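Local coordinates for hypothetical protein AF1796 (PDB 1VIM) that is of unknown function but probably binds a sugar phosphate or similar carbohydrate derivative and may act as an isomerase, at residues 21-26 against 142-147; 38-43 against 118-123; 48-53 against 90-95. All blocks are in the same frame, centred on the assembly; numbering follows the deposited sequence. Where two conformers were deposited one is given.

Contacts 2 and 3 touch, their centres about 9 Å apart: contact 3 pairs two strands of the parallel sheet of the SIS domain, and contact 2 sets helix 34-46 against strand 118-123, a neighbour of 92-96. Contact 1 sits about 22 Å from contact 2 and 29 Å from contact 3, centre to centre, with contact 3 across the chain's centre from it. Along the chain the three are nested: contact 3 inside the loop closed by contact 2, and both inside contact 1. Helix 12-31 is followed by helix 34-46, then strand 50-53. The inner two thus build the sheet and cover it, while contact 1 joins an N-terminal helix to a late loop.

Contact 1. Residues 21-26 against 142-147; sequences VSEHIK and GKMKQE
The imidazole of H24 carries M144 on one face, where SD sits 4.0 Å from the ring centroid and only 8° off the normal, a sulfur-aromatic contact. M144 CG lies over the same face as a CH-pi partner. At the ring's edge stands the carboxylate of E147: NE2 of H24 donates to OE2 at 2.7 Å, the bond nearly straight (167°) and in the ring plane, meeting the oxygen on its syn side. The carbonyl oxygen of G142 also lies at the ring's edge, in its plane. Carboxylate and ring planes are turned 38° apart. This His-carboxylate pair ties helix 12-31 of the SIS-family chain to the loop between strand 136-139 and helix 149-155, in which M144 to E147 form a type I beta turn. The turn holds its own acid in place, since M144 N donates to E147 OE1 at 2.9 Å on the anti side, so both oxygens of the carboxylate are bonded. The backbone bond from E147 N to M144 O closes the turn, and K143 NZ donates to both M144 O and E147 O. E23, its CG anti to the backbone N, brings that carbon 4.0 Å from M144 CE, and a water donates to both E23 OE2 and Q146 OE1.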
# COMPACT_ATOMS: atom_id res chain seq x y z
N VAL A 21 -2.91 19.23 22.28
CA VAL A 21 -3.13 19.47 20.85
C VAL A 21 -3.62 20.92 20.63
O VAL A 21 -3.09 21.60 19.75
CB VAL A 21 -4.13 18.45 20.25
CG1 VAL A 21 -4.50 18.81 18.80
CG2 VAL A 21 -3.48 17.09 20.26
N SER A 22 -4.60 21.37 21.45
CA SER A 22 -5.10 22.75 21.37
C SER A 22 -3.97 23.76 21.48
O SER A 22 -3.87 24.72 20.67
CB SER A 22 -6.09 23.00 22.50
OG SER A 22 -7.33 22.42 22.18
N GLU A 23 -3.08 23.54 22.43
CA GLU A 23 -1.98 24.48 22.65
C GLU A 23 -1.03 24.48 21.48
O GLU A 23 -0.52 25.53 21.08
CB GLU A 23 -1.24 24.13 23.94
CG GLU A 23 -0.12 25.09 24.30
CD GLU A 23 -0.59 26.43 24.85
OE1 GLU A 23 -1.81 26.65 24.98
OE2 GLU A 23 0.30 27.26 25.14
N HIS A 24 -0.77 23.31 20.90
CA HIS A 24 0.12 23.22 19.75
C HIS A 24 -0.45 23.86 18.50
O HIS A 24 0.32 24.43 17.72
CB HIS A 24 0.53 21.76 19.53
CG HIS A 24 1.59 21.33 20.49
ND1 HIS A 24 2.86 20.99 20.09
CD2 HIS A 24 1.58 21.23 21.84
CE1 HIS A 24 3.58 20.68 21.15
NE2 HIS A 24 2.84 20.83 22.23
N ILE A 25 -1.77 23.78 18.31
CA ILE A 25 -2.35 24.43 17.14
C ILE A 25 -2.30 25.95 17.32
O ILE A 25 -1.98 26.67 16.38
CB ILE A 25 -3.78 23.97 16.86
CG1 ILE A 25 -3.88 22.45 16.72
CG2 ILE A 25 -4.32 24.64 15.59
CD1 ILE A 25 -5.37 21.93 16.98
N LYS A 26 -2.59 26.42 18.53
CA LYS A 26 -2.42 27.84 18.82
C LYS A 26 -0.98 28.28 18.57
O LYS A 26 -0.73 29.37 17.99
CB LYS A 26 -2.88 28.12 20.26
CG LYS A 26 -4.39 27.96 20.40
CD LYS A 26 -4.90 28.25 21.79
CE LYS A 26 -6.41 28.16 21.82
NZ LYS A 26 -7.05 29.48 22.14
N GLY A 142 7.21 19.65 16.59
CA GLY A 142 6.50 18.73 17.45
C GLY A 142 6.55 19.27 18.87
O GLY A 142 5.55 19.70 19.40
N LYS A 143 7.73 19.24 19.47
CA LYS A 143 7.93 19.78 20.82
C LYS A 143 8.16 21.30 20.79
O LYS A 143 8.92 21.82 19.94
CB LYS A 143 9.13 19.09 21.47
CG LYS A 143 9.37 19.53 22.92
CD LYS A 143 10.72 19.03 23.44
CE LYS A 143 11.84 20.05 23.23
NZ LYS A 143 11.67 21.39 23.89
N MET A 144 7.52 22.01 21.71
CA MET A 144 7.71 23.46 21.84
C MET A 144 8.87 23.80 22.75
O MET A 144 9.30 22.96 23.53
CB MET A 144 6.44 24.11 22.36
CG MET A 144 5.34 24.01 21.35
SD MET A 144 3.80 24.65 21.91
CE MET A 144 3.64 23.97 23.44
N LYS A 145 9.37 25.03 22.62
CA LYS A 145 10.51 25.55 23.37
C LYS A 145 10.35 25.28 24.87
O LYS A 145 11.28 24.78 25.52
CB LYS A 145 10.67 27.06 23.07
CG LYS A 145 11.43 27.88 24.11
N GLN A 146 9.16 25.56 25.38
CA GLN A 146 8.90 25.49 26.81
C GLN A 146 8.59 24.07 27.30
O GLN A 146 8.43 23.87 28.51
CB GLN A 146 7.75 26.45 27.19
CG GLN A 146 6.33 26.02 26.68
CD GLN A 146 5.19 27.02 27.01
OE1 GLN A 146 4.03 26.63 27.12
NE2 GLN A 146 5.53 28.29 27.17
N GLU A 147 8.47 23.10 26.39
CA GLU A 147 8.13 21.73 26.79
C GLU A 147 9.33 20.81 27.01
O GLU A 147 10.29 20.88 26.25
CB GLU A 147 7.25 21.08 25.73
CG GLU A 147 5.82 21.59 25.70
CD GLU A 147 5.03 21.02 24.55
OE1 GLU A 147 5.61 20.81 23.47
OE2 GLU A 147 3.82 20.76 24.73
O HOH W 1 1.63 27.77 27.81

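Contact 2. Residues 38-43 against 118-123; sequences GEMIKL and KLVAVT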
# COMPACT_ATOMS: atom_id res chain seq x y z
N GLY A 38 4.73 30.88 1.63
CA GLY A 38 4.69 31.38 0.26
C GLY A 38 5.70 30.72 -0.66
O GLY A 38 5.39 30.42 -1.83
N GLU A 39 6.93 30.49 -0.16
CA GLU A 39 7.99 29.85 -0.95
C GLU A 39 7.61 28.41 -1.28
O GLU A 39 7.86 27.91 -2.39
CB GLU A 39 9.33 29.87 -0.20
CG GLU A 39 9.93 31.26 -0.06
CD GLU A 39 11.01 31.32 1.01
OE1 GLU A 39 11.38 30.26 1.57
OE2 GLU A 39 11.50 32.45 1.28
N MET A 40 7.03 27.72 -0.31
CA MET A 40 6.56 26.34 -0.54
C MET A 40 5.47 26.29 -1.60
O MET A 40 5.52 25.47 -2.53
CB MET A 40 6.07 25.71 0.77
CG MET A 40 5.49 24.31 0.60
SD MET A 40 5.19 23.54 2.20
CE MET A 40 4.63 21.90 1.69
N ILE A 41 4.48 27.19 -1.50
CA ILE A 41 3.43 27.27 -2.53
C ILE A 41 4.03 27.55 -3.90
O ILE A 41 3.67 26.93 -4.89
CB ILE A 41 2.38 28.34 -2.17
CG1 ILE A 41 1.58 27.84 -0.96
CG2 ILE A 41 1.41 28.60 -3.34
CD1 ILE A 41 0.65 28.88 -0.36
N LYS A 42 4.97 28.50 -3.96
CA LYS A 42 5.62 28.84 -5.22
C LYS A 42 6.31 27.63 -5.87
O LYS A 42 6.17 27.41 -7.08
CB LYS A 42 6.62 29.98 -5.02
CG LYS A 42 7.34 30.40 -6.30
N LEU A 43 7.04 26.83 -5.08
CA LEU A 43 7.69 25.64 -5.64
C LEU A 43 6.68 24.59 -6.10
O LEU A 43 6.84 23.96 -7.15
CB LEU A 43 8.69 25.00 -4.67
CG LEU A 43 10.00 25.73 -4.36
CD1 LEU A 43 10.96 24.77 -3.67
CD2 LEU A 43 10.63 26.26 -5.63
N LYS A 118 14.04 19.84 -6.94
CA LYS A 118 14.00 20.67 -5.75
C LYS A 118 13.39 19.88 -4.58
O LYS A 118 12.73 18.85 -4.80
CB LYS A 118 13.25 21.98 -6.02
CG LYS A 118 14.04 22.89 -7.00
CD LYS A 118 13.37 24.20 -7.23
CE LYS A 118 14.15 25.01 -8.25
NZ LYS A 118 13.54 26.37 -8.36
N LEU A 119 13.59 20.38 -3.36
CA LEU A 119 13.16 19.67 -2.16
C LEU A 119 12.56 20.65 -1.16
O LEU A 119 13.17 21.69 -0.86
CB LEU A 119 14.35 18.94 -1.53
CG LEU A 119 14.16 18.27 -0.17
CD1 LEU A 119 13.15 17.10 -0.24
CD2 LEU A 119 15.51 17.77 0.41
N VAL A 120 11.36 20.34 -0.71
CA VAL A 120 10.74 20.99 0.43
C VAL A 120 10.79 20.02 1.58
O VAL A 120 10.29 18.89 1.47
CB VAL A 120 9.28 21.38 0.17
CG1 VAL A 120 8.65 21.99 1.40
CG2 VAL A 120 9.15 22.29 -1.05
N ALA A 121 11.36 20.46 2.71
CA ALA A 121 11.39 19.64 3.91
C ALA A 121 10.34 20.14 4.87
O ALA A 121 10.37 21.29 5.26
CB ALA A 121 12.79 19.67 4.56
N VAL A 122 9.40 19.26 5.24
CA VAL A 122 8.42 19.55 6.29
C VAL A 122 8.91 18.81 7.52
O VAL A 122 8.84 17.57 7.58
CB VAL A 122 7.00 19.10 5.91
CG1 VAL A 122 6.03 19.41 7.04
CG2 VAL A 122 6.56 19.75 4.60
N THR A 123 9.43 19.57 8.48
CA THR A 123 10.21 19.00 9.57
C THR A 123 10.15 19.87 10.80
O THR A 123 9.87 21.07 10.69
CB THR A 123 11.70 18.78 9.09
OG1 THR A 123 12.49 18.20 10.14
CG2 THR A 123 12.41 20.11 8.74
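M40 and V120 meet at the buried heart of this contact, the methionine running across the valine at about a right angle. Its chain is fully extended, with CG opposite the backbone N about CA-CB (chi1 177°), and this carries M40 SD to 3.9 Å from V120 CG1 while M40 CE goes on to V122 CG2 at 4.1 Å. One thioether thus spans V120 and V122, two residues apart on strand 118-123. L43, one turn further along the helix, runs antiparallel alongside V120 and sets its CD1 4.0 Å from V120 CG2, so V120 receives a different helix residue on each of its methyls. The N-to-C directions of helix 38-43 and strand 118-123 differ by 139°, nearer antiparallel than parallel, with axes 9.7 Å apart, helix 34-46 lying over the parallel sheet in the layered alpha/beta manner of SIS domains. Around the core, M40 also packs on M138 of the next strand and L173 of helix 160-181. With alanine at M40, V120 CG1 and V122 CG2 would probably lose the thioether that covers them, leaving a gap between helix and strand. Toward solvent the contact thins out: K118 is exposed, and its extended chain crosses L43 so that CD touches L43 CD2 at 3.8 Å. K118 touches mainly through its methylenes, though NZ also lies near L43 CD2. No hydrogen bond joins the two segments; with mostly methyl, methylene and thioether groups touching, burial of apolar surface rather than directed bonds holds helix to strand.

Contact 3. Residues 48-53 against 90-95; sequences RSIFVI and QDVLVG. Unlike the reference sequence in segment 90-95: G95 (reference Ala).
R48 and D91 meet in a side-on salt bridge in the loops that lead into the neighbouring parallel strands 50-53 and 92-96, in the central sheet of the SIS alpha/beta fold. R48 NE donates to D91 OD1 at 2.9 Å, in the guanidinium plane and nearly straight (170°), while R48 NH2 reaches D91 OD2 at 2.8 Å from a more tilted position. Both oxygens use their syn lone pairs. The bend at chi3 (79°) turns the guanidinium back toward the acid. S49 N adds a weak bond to OD1, and T88 N donates to OD2 from outside, so the carboxylate is fixed at both oxygens.

Beyond it the strands pair in regular parallel fashion: S49 O accepts from V92 N, F51 N donates to V92 O at 2.8 Å, F51 O accepts from V94 N, and I53 N donates to V94 O. On one side of the sheet I50 and V92 stand next to each other, CG1 against CG1, and helix 56-71 covers I50 and V52 on this side. On the other, L93 CD1 packs against F51 CB and, in the conformer given, I53 CG2, with helix 103-115 behind L93 and I53. G95, which differs from the reference alanine, pairs with I53 here. The F51 ring meets Y77 of strand 76-78, and F51 CE1 comes 3.5 Å from D91 OD2.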
# COMPACT_ATOMS: atom_id res chain seq x y z
N ARG A 48 7.20 20.95 -12.51
CA ARG A 48 6.51 20.13 -13.49
C ARG A 48 5.53 19.17 -12.82
O ARG A 48 4.37 19.09 -13.20
CB ARG A 48 7.54 19.35 -14.27
CG ARG A 48 6.97 18.38 -15.28
CD ARG A 48 8.03 17.51 -15.98
NE ARG A 48 8.40 16.43 -15.08
CZ ARG A 48 8.51 15.15 -15.41
NH1 ARG A 48 8.36 14.74 -16.68
NH2 ARG A 48 8.77 14.26 -14.44
N SER A 49 6.02 18.45 -11.81
CA SER A 49 5.18 17.57 -11.01
C SER A 49 5.74 17.49 -9.61
O SER A 49 6.88 17.86 -9.37
CB SER A 49 5.05 16.18 -11.60
OG SER A 49 4.93 16.13 -12.99
N ILE A 50 4.88 17.06 -8.68
CA ILE A 50 5.19 17.02 -7.27
C ILE A 50 5.26 15.56 -6.85
O ILE A 50 4.39 14.76 -7.19
CB ILE A 50 4.11 17.76 -6.44
CG1 ILE A 50 3.97 19.21 -6.94
CG2 ILE A 50 4.44 17.71 -4.94
CD1 ILE A 50 2.56 19.59 -7.30
N PHE A 51 6.33 15.24 -6.12
CA PHE A 51 6.48 13.92 -5.55
C PHE A 51 6.47 14.07 -4.04
O PHE A 51 7.05 15.06 -3.53
CB PHE A 51 7.81 13.31 -5.98
CG PHE A 51 7.89 12.94 -7.45
CD1 PHE A 51 7.87 13.91 -8.46
CD2 PHE A 51 8.03 11.61 -7.84
CE1 PHE A 51 7.95 13.55 -9.80
CE2 PHE A 51 8.14 11.25 -9.17
CZ PHE A 51 8.08 12.20 -10.15
N VAL A 52 5.86 13.13 -3.32
CA VAL A 52 5.84 13.23 -1.85
C VAL A 52 6.41 11.97 -1.21
O VAL A 52 6.30 10.86 -1.78
CB VAL A 52 4.44 13.49 -1.28
CG1 VAL A 52 3.81 14.70 -1.97
CG2 VAL A 52 3.57 12.24 -1.37
N ILE A 53 7.01 12.13 -0.03
CA ILE A 53 7.53 10.96 0.68
C ILE A 53 7.51 11.18 2.18
O ILE A 53 7.82 12.28 2.65
CB ILE A 53 8.97 10.58 0.23
CG1 ILE A 53 9.44 9.29 0.94
CG2 ILE A 53 9.97 11.73 0.49
CD1 ILE A 53 10.72 8.75 0.40
N GLN A 90 13.04 18.99 -13.13
CA GLN A 90 11.99 20.00 -13.14
C GLN A 90 10.95 19.78 -12.05
O GLN A 90 9.97 20.54 -11.96
CB GLN A 90 11.27 20.01 -14.48
CG GLN A 90 12.19 20.40 -15.64
CD GLN A 90 11.39 20.84 -16.85
OE1 GLN A 90 10.20 20.54 -16.96
NE2 GLN A 90 12.04 21.59 -17.73
N ASP A 91 11.13 18.73 -11.24
CA ASP A 91 10.13 18.37 -10.25
C ASP A 91 10.48 18.88 -8.86
O ASP A 91 11.57 19.39 -8.62
CB ASP A 91 9.96 16.84 -10.27
CG ASP A 91 9.53 16.34 -11.60
OD1 ASP A 91 8.66 16.99 -12.26
OD2 ASP A 91 10.01 15.30 -12.10
N VAL A 92 9.54 18.72 -7.94
CA VAL A 92 9.80 19.02 -6.54
C VAL A 92 9.40 17.81 -5.71
O VAL A 92 8.37 17.20 -5.95
CB VAL A 92 9.07 20.30 -6.09
CG1 VAL A 92 7.58 20.16 -6.18
CG2 VAL A 92 9.50 20.71 -4.67
N LEU A 93 10.24 17.50 -4.74
CA LEU A 93 9.97 16.45 -3.76
C LEU A 93 9.62 17.12 -2.46
O LEU A 93 10.33 18.04 -2.02
CB LEU A 93 11.23 15.61 -3.58
CG LEU A 93 11.18 14.49 -2.53
CD1 LEU A 93 10.08 13.44 -2.85
CD2 LEU A 93 12.54 13.82 -2.45
N VAL A 94 8.53 16.68 -1.84
CA VAL A 94 8.14 17.14 -0.51
C VAL A 94 8.39 15.97 0.43
O VAL A 94 7.74 14.93 0.33
CB VAL A 94 6.66 17.57 -0.45
CG1 VAL A 94 6.33 18.05 0.98
CG2 VAL A 94 6.38 18.68 -1.50
N GLY A 95 9.32 16.13 1.35
CA GLY A 95 9.66 15.11 2.33
C GLY A 95 9.18 15.51 3.70
O GLY A 95 9.42 16.62 4.16